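Local coordinates for putative ArsC family related protein (Bacteroides fragilis, PDB 3GKX), which is of unknown function but belongs to the ArsC family, whose thioredoxin-like fold hints at a reductase or other thiol-based role, at residues K5-Q10 with T32-V37; L9-C14 with V96-V101; P41-L46 with E84-L89. All blocks are in the same frame, centred on the assembly; numbering follows the deposited sequence.

Contacts 1 and 2 lie in one mixed sheet: strand 7-10 pairs in parallel with strand 32-35 in contact 1 and antiparallel with strand 100-102 in contact 2, and both use Leu9 and Gln10. Their centres are about 8 Å apart. Contact 3, between helices 43-53 and 82-89, has its centre about 16 Å from each of the others and is nested in the chain loop that contact 2 closes. A salt bridge from Arg34 NH2 to Glu45 OE2 (3.1 Å) ties it to contact 1, and Val96 CG2 packs 3.9 Å from Leu89 CD2 on the side of contact 2. Cys14, in contact 2, begins a CxxC pattern at a helix start, consistent with a thiol site of the thioredoxin type.

Contact 1 (K5-Q10 with T32-V37); sequences KTLFLQ and TNRLIV
Phe8 and Gln10 of strand 7-10 are hydrogen-bonded to Thr32, Arg34 and Ile36 in a backbone ladder that Thr32 N begins by donating to Thr6 O. Phe8 N donates to Thr32 O (3.0 Å), and Gln10 N to Arg34 O (2.9 Å). Beyond the strand end, Ile36 N reaches Gln10 O at 2.9 Å, and a water donates to the same oxygen (2.7 Å), so this carbonyl oxygen accepts two bonds. The Leu9 CA also offers its hydrogen to Arg34 O.

Apolar groups pack on the face bearing Leu7, Leu9 and Arg34. With its chain extended and CG opposite the backbone N (chi1 173°), Arg34 runs alongside Leu9, whose CD2 lies over one guanidinium face, 3.4 Å from Arg34 NE; Leu7 CD1 lies against Arg34 CB. A long aliphatic stem suits arginine to such leucine neighbours, while its polar end goes to Asp39 O, to Asn40 O weakly, and to the carboxylate of Glu45.

Asn33 and Gln10 meet on the other face, beside Phe8. Asn33 OD1 sits at the edge of the Phe8 ring, 3.4 Å from Phe8 CD1, and accepts a weak bond from Gln10 NE2 (3.3 Å), the two amide planes being 76° apart. Helix 15-26 covers Phe8 on this face. Two adjacent parallel strands joined through that helix make the beta-alpha-beta unit that opens a thioredoxin-like fold.

Contact 2 (L9-C14 with V96-V101); sequences LQYPAC and VKRPLV
Arg98 CG lies between the backbone N and the carbonyl carbon (chi1 71°), and the chain bends at chi2 (-142°), which carries the guanidinium to Tyr11 and Cys14; Arg98 is modelled in two conformers, and this account, torsions included, is for one of them. Tyr11, with CG opposite its own backbone N, runs beside it. The setting is that of a thioredoxin-like fold: a cis peptide precedes Pro99, and Pro99 packs on Cys17, the second cysteine of a CxxC pattern that Cys14 begins at the start of helix 15-26.

The flat guanidinium suits arginine to this place, since it can rest a face on Tyr11 while its edge meets Cys14. Tyr11 CB and CD2 lie over that face, CD2 being 3.7 Å from Arg98 NH2, with ring and guanidinium planes 39° apart. Cys14 SG sits at the edge, in the guanidinium plane, 3.8 Å from Arg98 NE. Cys14 is the N-cap residue of helix 15-26, its side chain capping a backbone N just past the turn. That turn, Tyr11 to Cys14, of type I, is closed by Cys14 N to Tyr11 O.

Next to the turn, Leu9 and Leu100 form an antiparallel hydrogen-bonded pair: Leu9 N meets Leu100 O at 2.7 Å, and Leu100 N donates to Leu9 O at 2.9 Å.

Contact 3 (P41-L46 with E84-L89); sequences PTVEEL and EQIALL
Val43 and Leu46 meet Ile86 and Leu89 through branched aliphatic groups, with no stacked planes between them; one flat group beside them, the Glu45 carboxylate, is turned back to its own helix start. Its OE1 receives Thr42 N (3.1 Å) on the anti side, 25° out of the carboxylate plane, while its other oxygen is engaged in the salt bridge to strand 32-35. In return Glu45 N donates to Thr42 OG1 at 3.2 Å. This is a capping box at the N-terminus of helix 43-53. Threonine suits the N-cap because its hydroxyl can accept from a backbone N-H of the first turn, which has no carbonyl of the helix before it, and glutamate three residues on can reach back to the cap residue's own N-H.

The interhelical packing, with helix 82-89 as partner, is purely apolar, and no hydrogen bond crosses it. Ile86 places CG2 opposite its backbone N (CG1 at chi1 -62°), which sets this methyl against both Leu46 CB (3.8 Å) and Val43 CG1 (4.2 Å). Beta-branched valine and isoleucine present compact methyls close to their backbones, fitting a near approach: Val43 CG2 comes to 4.1 Å from Ala87 CA, where the small alanine turns its methyl away. Lys47 and Ile50 also touch Ile86, and Phe61 touches Leu89. Leu46, longer and buried, crosses Leu89 at about a right angle, its CD1 resting 3.6 Å from Leu89 CB.

Contact 1 (K5-Q10 with T32-V37)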
ATOM      1  N   LYS B   5       2.571  -1.510 -23.582  1.00 33.11           N
ATOM      2  CA  LYS B   5       3.134  -0.859 -22.408  1.00 31.36           C
ATOM      3  C   LYS B   5       2.089  -0.725 -21.295  1.00 29.68           C
ATOM      4  O   LYS B   5       2.391  -0.293 -20.190  1.00 28.69           O
ATOM      5  CB  LYS B   5       3.730   0.502 -22.783  1.00 31.97           C
ATOM      6  CG  LYS B   5       5.187   0.432 -23.287  1.00 33.01           C
ATOM      7  CD  LYS B   5       5.546   1.691 -24.074  1.00 34.39           C
ATOM      8  CE  LYS B   5       7.057   2.050 -24.030  1.00 34.04           C
ATOM      9  NZ  LYS B   5       7.254   3.521 -24.330  1.00 32.03           N
ATOM     10  N   THR B   6       0.860  -1.125 -21.584  1.00 28.16           N
ATOM     11  CA  THR B   6      -0.191  -1.057 -20.600  1.00 27.15           C
ATOM     12  C   THR B   6      -1.012  -2.319 -20.601  1.00 26.74           C
ATOM     13  O   THR B   6      -1.698  -2.613 -21.574  1.00 27.98           O
ATOM     14  CB  THR B   6      -1.102   0.144 -20.868  1.00 27.36           C
ATOM     15  OG1 THR B   6      -0.310   1.332 -21.046  1.00 25.62           O
ATOM     16  CG2 THR B   6      -2.064   0.343 -19.736  1.00 27.45           C
ATOM     17  N   LEU B   7      -0.985  -3.056 -19.501  1.00 25.55           N
ATOM     18  CA  LEU B   7      -1.696  -4.319 -19.456  1.00 25.26           C
ATOM     19  C   LEU B   7      -2.959  -4.144 -18.630  1.00 26.32           C
ATOM     20  O   LEU B   7      -2.894  -3.729 -17.475  1.00 26.34           O
ATOM     21  CB  LEU B   7      -0.779  -5.438 -18.946  1.00 24.83           C
ATOM     22  CG  LEU B   7      -1.323  -6.868 -18.851  1.00 24.32           C
ATOM     23  CD1 LEU B   7      -1.467  -7.535 -20.279  1.00 20.69           C
ATOM     24  CD2 LEU B   7      -0.424  -7.692 -17.969  1.00 20.76           C
ATOM     25  N   PHE B   8      -4.105  -4.400 -19.274  1.00 27.12           N
ATOM     26  CA  PHE B   8      -5.455  -4.322 -18.707  1.00 27.13           C
ATOM     27  C   PHE B   8      -6.057  -5.707 -18.396  1.00 28.32           C
ATOM     28  O   PHE B   8      -6.455  -6.456 -19.310  1.00 27.58           O
ATOM     29  CB  PHE B   8      -6.349  -3.660 -19.744  1.00 27.40           C
ATOM     30  CG  PHE B   8      -7.766  -3.459 -19.298  1.00 26.55           C
ATOM     31  CD1 PHE B   8      -8.829  -3.878 -20.106  1.00 26.16           C
ATOM     32  CD2 PHE B   8      -8.048  -2.825 -18.094  1.00 25.20           C
ATOM     33  CE1 PHE B   8     -10.165  -3.649 -19.727  1.00 23.51           C
ATOM     34  CE2 PHE B   8      -9.397  -2.609 -17.685  1.00 29.07           C
ATOM     35  CZ  PHE B   8     -10.456  -3.020 -18.508  1.00 25.60           C
ATOM     36  N   LEU B   9      -6.127  -6.045 -17.111  1.00 28.69           N
ATOM     37  CA  LEU B   9      -6.658  -7.314 -16.703  1.00 29.41           C
ATOM     38  C   LEU B   9      -8.071  -7.144 -16.149  1.00 30.75           C
ATOM     39  O   LEU B   9      -8.319  -6.385 -15.186  1.00 31.34           O
ATOM     40  CB  LEU B   9      -5.743  -7.964 -15.676  1.00 29.32           C
ATOM     41  CG  LEU B   9      -4.355  -8.442 -16.095  1.00 28.74           C
ATOM     42  CD1 LEU B   9      -3.287  -7.348 -15.792  1.00 28.45           C
ATOM     43  CD2 LEU B   9      -4.035  -9.754 -15.360  1.00 25.22           C
ATOM     44  N   GLN B  10      -9.008  -7.864 -16.750  1.00 31.86           N
ATOM     45  CA  GLN B  10     -10.422  -7.651 -16.440  1.00 32.72           C
ATOM     46  C   GLN B  10     -11.253  -8.923 -16.557  1.00 32.65           C
ATOM     47  O   GLN B  10     -10.804  -9.912 -17.126  1.00 32.33           O
ATOM     48  CB  GLN B  10     -11.009  -6.565 -17.363  1.00 32.52           C
ATOM     49  CG  GLN B  10     -11.002  -6.959 -18.838  1.00 33.68           C
ATOM     50  CD  GLN B  10     -12.287  -6.578 -19.538  1.00 35.97           C
ATOM     51  OE1 GLN B  10     -13.244  -6.100 -18.905  1.00 37.75           O
ATOM     52  NE2 GLN B  10     -12.332  -6.807 -20.851  1.00 35.46           N
ATOM     53  N   THR B  32      -3.178  -3.614 -23.841  1.00 30.63           N
ATOM     54  CA  THR B  32      -3.280  -4.999 -24.217  1.00 30.72           C
ATOM     55  C   THR B  32      -4.289  -5.616 -23.258  1.00 31.31           C
ATOM     56  O   THR B  32      -4.112  -5.521 -22.034  1.00 31.57           O
ATOM     57  CB  THR B  32      -1.936  -5.674 -24.043  1.00 30.66           C
ATOM     58  OG1 THR B  32      -0.937  -4.962 -24.799  1.00 29.49           O
ATOM     59  CG2 THR B  32      -2.008  -7.137 -24.483  1.00 30.27           C
ATOM     60  N   ASN B  33      -5.360  -6.197 -23.808  1.00 31.46           N
ATOM     61  CA  ASN B  33      -6.404  -6.882 -23.022  1.00 32.12           C
ATOM     62  C   ASN B  33      -5.853  -8.178 -22.434  1.00 31.71           C
ATOM     63  O   ASN B  33      -4.863  -8.738 -22.946  1.00 32.10           O
ATOM     64  CB  ASN B  33      -7.665  -7.134 -23.870  1.00 32.59           C
ATOM     65  CG  ASN B  33      -8.948  -7.307 -23.023  1.00 35.31           C
ATOM     66  OD1 ASN B  33      -9.393  -6.387 -22.324  1.00 37.29           O
ATOM     67  ND2 ASN B  33      -9.563  -8.487 -23.121  1.00 35.11           N
ATOM     68  N   ARG B  34      -6.443  -8.592 -21.308  1.00 30.98           N
ATOM     69  CA  ARG B  34      -6.157  -9.870 -20.642  1.00 29.57           C
ATOM     70  C   ARG B  34      -7.292 -10.167 -19.655  1.00 29.98           C
ATOM     71  O   ARG B  34      -7.702  -9.307 -18.848  1.00 30.27           O
ATOM     72  CB  ARG B  34      -4.779  -9.879 -19.968  1.00 29.87           C
ATOM     73  CG  ARG B  34      -4.461 -11.115 -19.117  1.00 27.44           C
ATOM     74  CD  ARG B  34      -3.000 -11.138 -18.619  1.00 25.94           C
ATOM     75  NE  ARG B  34      -2.801 -12.121 -17.543  1.00 22.88           N
ATOM     76  CZ  ARG B  34      -1.638 -12.381 -16.949  1.00 24.22           C
ATOM     77  NH1 ARG B  34      -1.599 -13.291 -15.994  1.00 24.11           N
ATOM     78  NH2 ARG B  34      -0.512 -11.741 -17.298  1.00 22.20           N
ATOM     79  N   LEU B  35      -7.802 -11.392 -19.753  1.00 29.71           N
ATOM     80  CA  LEU B  35      -8.913 -11.882 -18.963  1.00 29.41           C
ATOM     81  C   LEU B  35      -8.336 -12.440 -17.674  1.00 29.42           C
ATOM     82  O   LEU B  35      -7.666 -13.498 -17.672  1.00 30.07           O
ATOM     83  CB  LEU B  35      -9.664 -12.984 -19.723  1.00 29.23           C
ATOM     84  CG  LEU B  35     -10.084 -12.750 -21.184  1.00 29.37           C
ATOM     85  CD1 LEU B  35     -10.153 -14.084 -21.982  1.00 26.93           C
ATOM     86  CD2 LEU B  35     -11.398 -11.938 -21.319  1.00 29.55           C
ATOM     87  N   ILE B  36      -8.600 -11.726 -16.577  1.00 28.55           N
ATOM     88  CA  ILE B  36      -8.080 -12.070 -15.258  1.00 27.72           C
ATOM     89  C   ILE B  36      -8.472 -13.482 -14.770  1.00 28.18           C
ATOM     90  O   ILE B  36      -7.767 -14.074 -13.954  1.00 27.92           O
ATOM     91  CB  ILE B  36      -8.513 -11.008 -14.230  1.00 27.76           C
ATOM     92  CG1 ILE B  36      -7.481 -10.860 -13.111  1.00 26.90           C
ATOM     93  CG2 ILE B  36      -9.952 -11.268 -13.695  1.00 28.26           C
ATOM     94  CD1 ILE B  36      -7.727  -9.607 -12.274  1.00 25.43           C
ATOM     95  N   VAL B  37      -9.592 -14.018 -15.255  1.00 28.04           N
ATOM     96  CA  VAL B  37     -10.028 -15.334 -14.820  1.00 28.69           C
ATOM     97  C   VAL B  37      -9.443 -16.465 -15.677  1.00 28.86           C
ATOM     98  O   VAL B  37      -8.871 -17.400 -15.130  1.00 29.80           O
ATOM     99  CB  VAL B  37     -11.571 -15.416 -14.700  1.00 29.10           C
ATOM    100  CG1 VAL B  37     -12.010 -16.817 -14.305  1.00 28.61           C
ATOM    101  CG2 VAL B  37     -12.054 -14.396 -13.664  1.00 28.94           C
TER
HETATM  102  O   HOH W   1     -11.898 -12.333 -16.987  1.00 24.27           O

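Contact 2 (L9-C14 with V96-V101)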
ATOM      1  N   LEU B   9      -6.127  -6.045 -17.111  1.00 28.69           N
ATOM      2  CA  LEU B   9      -6.658  -7.314 -16.703  1.00 29.41           C
ATOM      3  C   LEU B   9      -8.071  -7.144 -16.149  1.00 30.75           C
ATOM      4  O   LEU B   9      -8.319  -6.385 -15.186  1.00 31.34           O
ATOM      5  CB  LEU B   9      -5.743  -7.964 -15.676  1.00 29.32           C
ATOM      6  CG  LEU B   9      -4.355  -8.442 -16.095  1.00 28.74           C
ATOM      7  CD1 LEU B   9      -3.287  -7.348 -15.792  1.00 28.45           C
ATOM      8  CD2 LEU B   9      -4.035  -9.754 -15.360  1.00 25.22           C
ATOM      9  N   GLN B  10      -9.008  -7.864 -16.750  1.00 31.86           N
ATOM     10  CA  GLN B  10     -10.422  -7.651 -16.440  1.00 32.72           C
ATOM     11  C   GLN B  10     -11.253  -8.923 -16.557  1.00 32.65           C
ATOM     12  O   GLN B  10     -10.804  -9.912 -17.126  1.00 32.33           O
ATOM     13  CB  GLN B  10     -11.009  -6.565 -17.363  1.00 32.52           C
ATOM     14  CG  GLN B  10     -11.002  -6.959 -18.838  1.00 33.68           C
ATOM     15  CD  GLN B  10     -12.287  -6.578 -19.538  1.00 35.97           C
ATOM     16  OE1 GLN B  10     -13.244  -6.100 -18.905  1.00 37.75           O
ATOM     17  NE2 GLN B  10     -12.332  -6.807 -20.851  1.00 35.46           N
ATOM     18  N   TYR B  11     -12.465  -8.857 -16.000  1.00 33.37           N
ATOM     19  CA  TYR B  11     -13.515  -9.855 -16.183  1.00 33.56           C
ATOM     20  C   TYR B  11     -14.694  -9.149 -16.871  1.00 33.70           C
ATOM     21  O   TYR B  11     -15.347  -8.299 -16.250  1.00 33.30           O
ATOM     22  CB  TYR B  11     -13.931 -10.489 -14.838  1.00 33.85           C
ATOM     23  CG  TYR B  11     -15.012 -11.543 -14.961  1.00 34.01           C
ATOM     24  CD1 TYR B  11     -14.728 -12.806 -15.485  1.00 34.59           C
ATOM     25  CD2 TYR B  11     -16.332 -11.272 -14.571  1.00 35.62           C
ATOM     26  CE1 TYR B  11     -15.734 -13.782 -15.613  1.00 36.50           C
ATOM     27  CE2 TYR B  11     -17.351 -12.243 -14.691  1.00 35.40           C
ATOM     28  CZ  TYR B  11     -17.036 -13.492 -15.207  1.00 35.86           C
ATOM     29  OH  TYR B  11     -18.010 -14.452 -15.327  1.00 35.37           O
ATOM     30  N   PRO B  12     -14.953  -9.493 -18.158  1.00 33.79           N
ATOM     31  CA  PRO B  12     -15.841  -8.723 -19.049  1.00 33.58           C
ATOM     32  C   PRO B  12     -17.287  -8.552 -18.544  1.00 33.72           C
ATOM     33  O   PRO B  12     -17.902  -7.516 -18.831  1.00 33.75           O
ATOM     34  CB  PRO B  12     -15.828  -9.533 -20.359  1.00 33.13           C
ATOM     35  CG  PRO B  12     -14.638 -10.371 -20.301  1.00 33.53           C
ATOM     36  CD  PRO B  12     -14.470 -10.714 -18.828  1.00 34.00           C
ATOM     37  N   ALA B  13     -17.816  -9.552 -17.820  1.00 33.27           N
ATOM     38  CA  ALA B  13     -19.163  -9.479 -17.236  1.00 32.58           C
ATOM     39  C   ALA B  13     -19.273  -8.511 -16.048  1.00 32.07           C
ATOM     40  O   ALA B  13     -20.371  -8.083 -15.691  1.00 31.82           O
ATOM     41  CB  ALA B  13     -19.671 -10.880 -16.838  1.00 32.86           C
ATOM     42  N   CYS B  14     -18.137  -8.181 -15.441  1.00 31.47           N
ATOM     43  CA  CYS B  14     -18.064  -7.212 -14.335  1.00 30.99           C
ATOM     44  C   CYS B  14     -18.317  -5.755 -14.767  1.00 30.14           C
ATOM     45  O   CYS B  14     -17.858  -5.306 -15.830  1.00 30.19           O
ATOM     46  CB  CYS B  14     -16.724  -7.359 -13.594  1.00 31.28           C
ATOM     47  SG  CYS B  14     -16.251  -6.032 -12.447  1.00 32.51           S
ATOM     48  N   VAL B  96      -8.892 -12.477  -7.497  1.00 24.14           N
ATOM     49  CA  VAL B  96      -8.121 -11.223  -7.699  1.00 24.52           C
ATOM     50  C   VAL B  96      -9.036 -10.015  -7.964  1.00 25.05           C
ATOM     51  O   VAL B  96      -9.926 -10.087  -8.799  1.00 25.83           O
ATOM     52  CB  VAL B  96      -7.098 -11.349  -8.860  1.00 24.04           C
ATOM     53  CG1 VAL B  96      -6.169 -10.187  -8.863  1.00 22.56           C
ATOM     54  CG2 VAL B  96      -6.303 -12.658  -8.735  1.00 24.42           C
ATOM     55  N   LYS B  97      -8.817  -8.910  -7.248  1.00 25.41           N
ATOM     56  CA  LYS B  97      -9.483  -7.647  -7.575  1.00 24.87           C
ATOM     57  C   LYS B  97      -9.364  -7.316  -9.078  1.00 23.97           C
ATOM     58  O   LYS B  97      -8.316  -7.559  -9.697  1.00 23.25           O
ATOM     59  CB  LYS B  97      -8.871  -6.522  -6.748  1.00 25.34           C
ATOM     60  CG  LYS B  97      -9.588  -5.185  -6.872  1.00 28.00           C
ATOM     61  CD  LYS B  97     -10.767  -5.117  -5.910  1.00 33.48           C
ATOM     62  CE  LYS B  97     -11.289  -3.696  -5.795  1.00 36.43           C
ATOM     63  NZ  LYS B  97     -12.245  -3.345  -6.884  1.00 38.81           N
ATOM     64  N   ARG B  98     -10.424  -6.747  -9.640  0.50 23.36           N
ATOM     65  CA  ARG B  98     -10.447  -6.349 -11.048  0.50 23.01           C
ATOM     66  C   ARG B  98     -11.251  -5.066 -11.240  0.50 23.41           C
ATOM     67  O   ARG B  98     -12.163  -4.790 -10.472  0.50 23.38           O
ATOM     68  CB  ARG B  98     -11.035  -7.466 -11.908  0.50 22.52           C
ATOM     69  CG  ARG B  98     -12.510  -7.636 -11.699  0.50 20.15           C
ATOM     70  CD  ARG B  98     -12.906  -9.070 -11.737  0.50 14.26           C
ATOM     71  NE  ARG B  98     -14.346  -9.183 -11.545  0.50 12.48           N
ATOM     72  CZ  ARG B  98     -14.960 -10.271 -11.103  0.50  9.16           C
ATOM     73  NH1 ARG B  98     -14.257 -11.349 -10.806  0.50  5.48           N
ATOM     74  NH2 ARG B  98     -16.278 -10.277 -10.971  0.50  9.84           N
ATOM     75  N   PRO B  99     -10.893  -4.263 -12.256  1.00 24.00           N
ATOM     76  CA  PRO B  99      -9.763  -4.551 -13.155  1.00 24.24           C
ATOM     77  C   PRO B  99      -8.430  -4.195 -12.484  1.00 23.84           C
ATOM     78  O   PRO B  99      -8.430  -3.566 -11.407  1.00 24.28           O
ATOM     79  CB  PRO B  99     -10.043  -3.660 -14.364  1.00 24.14           C
ATOM     80  CG  PRO B  99     -10.693  -2.465 -13.796  1.00 24.15           C
ATOM     81  CD  PRO B  99     -11.497  -2.945 -12.558  1.00 23.80           C
ATOM     82  N   LEU B 100      -7.334  -4.651 -13.089  1.00 23.72           N
ATOM     83  CA  LEU B 100      -5.964  -4.237 -12.759  1.00 23.58           C
ATOM     84  C   LEU B 100      -5.378  -3.698 -14.026  1.00 23.61           C
ATOM     85  O   LEU B 100      -5.656  -4.247 -15.111  1.00 25.49           O
ATOM     86  CB  LEU B 100      -5.092  -5.430 -12.356  1.00 23.37           C
ATOM     87  CG  LEU B 100      -5.555  -6.171 -11.134  1.00 26.02           C
ATOM     88  CD1 LEU B 100      -4.550  -7.270 -10.683  1.00 26.69           C
ATOM     89  CD2 LEU B 100      -5.751  -5.103 -10.069  1.00 26.51           C
ATOM     90  N   VAL B 101      -4.549  -2.662 -13.910  1.00 23.02           N
ATOM     91  CA  VAL B 101      -3.733  -2.153 -15.016  1.00 20.74           C
ATOM     92  C   VAL B 101      -2.275  -2.183 -14.553  1.00 20.14           C
ATOM     93  O   VAL B 101      -1.962  -1.776 -13.440  1.00 20.58           O
ATOM     94  CB  VAL B 101      -4.138  -0.726 -15.456  1.00 20.67           C
ATOM     95  CG1 VAL B 101      -3.285  -0.247 -16.638  1.00 20.50           C
ATOM     96  CG2 VAL B 101      -5.552  -0.700 -15.877  1.00 21.10           C
TER

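Contact 3 (P41-L46 with E84-L89)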
ATOM      1  N   PRO B  41      -3.380 -14.141 -12.722  1.00 21.27           N
ATOM      2  CA  PRO B  41      -2.035 -13.780 -12.275  1.00 21.33           C
ATOM      3  C   PRO B  41      -1.312 -14.954 -11.599  1.00 20.91           C
ATOM      4  O   PRO B  41      -1.943 -15.744 -10.852  1.00 20.38           O
ATOM      5  CB  PRO B  41      -2.271 -12.638 -11.246  1.00 21.05           C
ATOM      6  CG  PRO B  41      -3.664 -12.121 -11.491  1.00 21.37           C
ATOM      7  CD  PRO B  41      -4.344 -13.042 -12.529  1.00 21.74           C
ATOM      8  N   THR B  42      -0.006 -15.058 -11.862  1.00 20.37           N
ATOM      9  CA  THR B  42       0.858 -16.061 -11.213  1.00 19.12           C
ATOM     10  C   THR B  42       1.595 -15.443 -10.039  1.00 19.88           C
ATOM     11  O   THR B  42       1.722 -14.203  -9.944  1.00 19.45           O
ATOM     12  CB  THR B  42       1.971 -16.462 -12.145  1.00 19.22           C
ATOM     13  OG1 THR B  42       2.757 -15.295 -12.394  1.00 19.14           O
ATOM     14  CG2 THR B  42       1.417 -16.993 -13.465  1.00 15.51           C
ATOM     15  N   VAL B  43       2.152 -16.290  -9.173  1.00 19.37           N
ATOM     16  CA  VAL B  43       2.941 -15.782  -8.051  1.00 18.77           C
ATOM     17  C   VAL B  43       4.022 -14.771  -8.488  1.00 18.70           C
ATOM     18  O   VAL B  43       4.215 -13.749  -7.837  1.00 17.06           O
ATOM     19  CB  VAL B  43       3.575 -16.934  -7.204  1.00 18.82           C
ATOM     20  CG1 VAL B  43       4.591 -16.374  -6.180  1.00 17.32           C
ATOM     21  CG2 VAL B  43       2.499 -17.749  -6.485  1.00 17.08           C
ATOM     22  N   GLU B  44       4.758 -15.089  -9.559  1.00 19.11           N
ATOM     23  CA  GLU B  44       5.888 -14.255  -9.992  1.00 19.84           C
ATOM     24  C   GLU B  44       5.379 -12.859 -10.433  1.00 20.36           C
ATOM     25  O   GLU B  44       6.006 -11.839 -10.168  1.00 20.76           O
ATOM     26  CB  GLU B  44       6.674 -14.930 -11.106  1.00 20.28           C
ATOM     27  CG  GLU B  44       7.335 -16.291 -10.726  1.00 20.52           C
ATOM     28  CD  GLU B  44       6.488 -17.518 -11.084  1.00 22.71           C
ATOM     29  OE1 GLU B  44       5.262 -17.535 -10.843  1.00 23.59           O
ATOM     30  OE2 GLU B  44       7.056 -18.513 -11.606  1.00 26.88           O
ATOM     31  N   GLU B  45       4.210 -12.823 -11.059  1.00 20.58           N
ATOM     32  CA  GLU B  45       3.599 -11.565 -11.411  1.00 21.70           C
ATOM     33  C   GLU B  45       3.137 -10.778 -10.187  1.00 21.92           C
ATOM     34  O   GLU B  45       3.515  -9.624  -9.995  1.00 21.67           O
ATOM     35  CB  GLU B  45       2.439 -11.793 -12.367  1.00 21.37           C
ATOM     36  CG  GLU B  45       2.932 -12.018 -13.779  1.00 22.04           C
ATOM     37  CD  GLU B  45       1.883 -12.629 -14.665  1.00 20.32           C
ATOM     38  OE1 GLU B  45       0.874 -13.167 -14.165  1.00 22.85           O
ATOM     39  OE2 GLU B  45       2.080 -12.562 -15.872  1.00 22.78           O
ATOM     40  N   LEU B  46       2.333 -11.429  -9.355  1.00 21.93           N
ATOM     41  CA  LEU B  46       1.803 -10.794  -8.184  1.00 22.22           C
ATOM     42  C   LEU B  46       2.914 -10.200  -7.340  1.00 22.85           C
ATOM     43  O   LEU B  46       2.757  -9.115  -6.737  1.00 22.41           O
ATOM     44  CB  LEU B  46       0.976 -11.809  -7.409  1.00 22.15           C
ATOM     45  CG  LEU B  46      -0.352 -12.007  -8.150  1.00 21.04           C
ATOM     46  CD1 LEU B  46      -1.163 -13.208  -7.624  1.00 22.47           C
ATOM     47  CD2 LEU B  46      -1.152 -10.750  -8.087  1.00 20.44           C
ATOM     48  N   GLU B  84       1.682 -16.386   2.024  1.00 18.82           N
ATOM     49  CA  GLU B  84       0.453 -17.200   1.908  1.00 19.10           C
ATOM     50  C   GLU B  84      -0.678 -16.528   1.103  1.00 19.49           C
ATOM     51  O   GLU B  84      -1.286 -17.160   0.225  1.00 19.77           O
ATOM     52  CB  GLU B  84      -0.044 -17.652   3.270  1.00 18.50           C
ATOM     53  CG  GLU B  84       1.003 -18.419   4.061  1.00 19.15           C
ATOM     54  CD  GLU B  84       0.610 -18.625   5.510  1.00 20.87           C
ATOM     55  OE1 GLU B  84      -0.173 -17.808   6.047  1.00 18.28           O
ATOM     56  OE2 GLU B  84       1.070 -19.632   6.116  1.00 24.29           O
ATOM     57  N   GLN B  85      -0.961 -15.261   1.411  1.00 19.58           N
ATOM     58  CA  GLN B  85      -1.912 -14.461   0.630  1.00 19.78           C
ATOM     59  C   GLN B  85      -1.577 -14.419  -0.876  1.00 19.10           C
ATOM     60  O   GLN B  85      -2.462 -14.566  -1.699  1.00 18.93           O
ATOM     61  CB  GLN B  85      -1.986 -13.033   1.171  1.00 19.91           C
ATOM     62  CG  GLN B  85      -2.776 -12.880   2.463  1.00 18.92           C
ATOM     63  CD  GLN B  85      -2.484 -11.572   3.143  1.00 17.13           C
ATOM     64  OE1 GLN B  85      -1.795 -10.729   2.588  1.00 21.05           O
ATOM     65  NE2 GLN B  85      -2.993 -11.395   4.357  1.00 16.13           N
ATOM     66  N   ILE B  86      -0.303 -14.216  -1.229  1.00 18.79           N
ATOM     67  CA  ILE B  86       0.093 -14.195  -2.645  1.00 17.68           C
ATOM     68  C   ILE B  86      -0.050 -15.580  -3.297  1.00 17.43           C
ATOM     69  O   ILE B  86      -0.597 -15.680  -4.403  1.00 17.09           O
ATOM     70  CB  ILE B  86       1.510 -13.607  -2.861  1.00 17.93           C
ATOM     71  CG1 ILE B  86       1.561 -12.139  -2.396  1.00 17.59           C
ATOM     72  CG2 ILE B  86       1.939 -13.790  -4.300  1.00 16.13           C
ATOM     73  CD1 ILE B  86       2.971 -11.482  -2.439  1.00 16.74           C
ATOM     74  N   ALA B  87       0.429 -16.623  -2.608  1.00 17.13           N
ATOM     75  CA  ALA B  87       0.274 -18.022  -3.033  1.00 17.29           C
ATOM     76  C   ALA B  87      -1.170 -18.378  -3.312  1.00 17.31           C
ATOM     77  O   ALA B  87      -1.440 -19.037  -4.314  1.00 17.97           O
ATOM     78  CB  ALA B  87       0.866 -18.995  -2.010  1.00 17.48           C
ATOM     79  N   LEU B  88      -2.083 -17.939  -2.445  1.00 17.20           N
ATOM     80  CA  LEU B  88      -3.526 -18.152  -2.629  1.00 18.11           C
ATOM     81  C   LEU B  88      -4.054 -17.431  -3.855  1.00 19.01           C
ATOM     82  O   LEU B  88      -4.728 -18.036  -4.705  1.00 19.14           O
ATOM     83  CB  LEU B  88      -4.307 -17.637  -1.420  1.00 18.44           C
ATOM     84  CG  LEU B  88      -5.837 -17.747  -1.489  1.00 19.60           C
ATOM     85  CD1 LEU B  88      -6.330 -19.219  -1.466  1.00 18.03           C
ATOM     86  CD2 LEU B  88      -6.493 -16.963  -0.357  1.00 19.34           C
ATOM     87  N   LEU B  89      -3.773 -16.128  -3.920  1.00 18.63           N
ATOM     88  CA  LEU B  89      -4.156 -15.324  -5.052  1.00 19.50           C
ATOM     89  C   LEU B  89      -3.816 -15.997  -6.376  1.00 19.96           C
ATOM     90  O   LEU B  89      -4.618 -15.968  -7.274  1.00 20.12           O
ATOM     91  CB  LEU B  89      -3.488 -13.957  -5.008  1.00 19.21           C
ATOM     92  CG  LEU B  89      -4.262 -12.872  -4.287  1.00 17.66           C
ATOM     93  CD1 LEU B  89      -3.430 -11.593  -4.306  1.00 15.64           C
ATOM     94  CD2 LEU B  89      -5.597 -12.652  -4.914  1.00 17.95           C
TER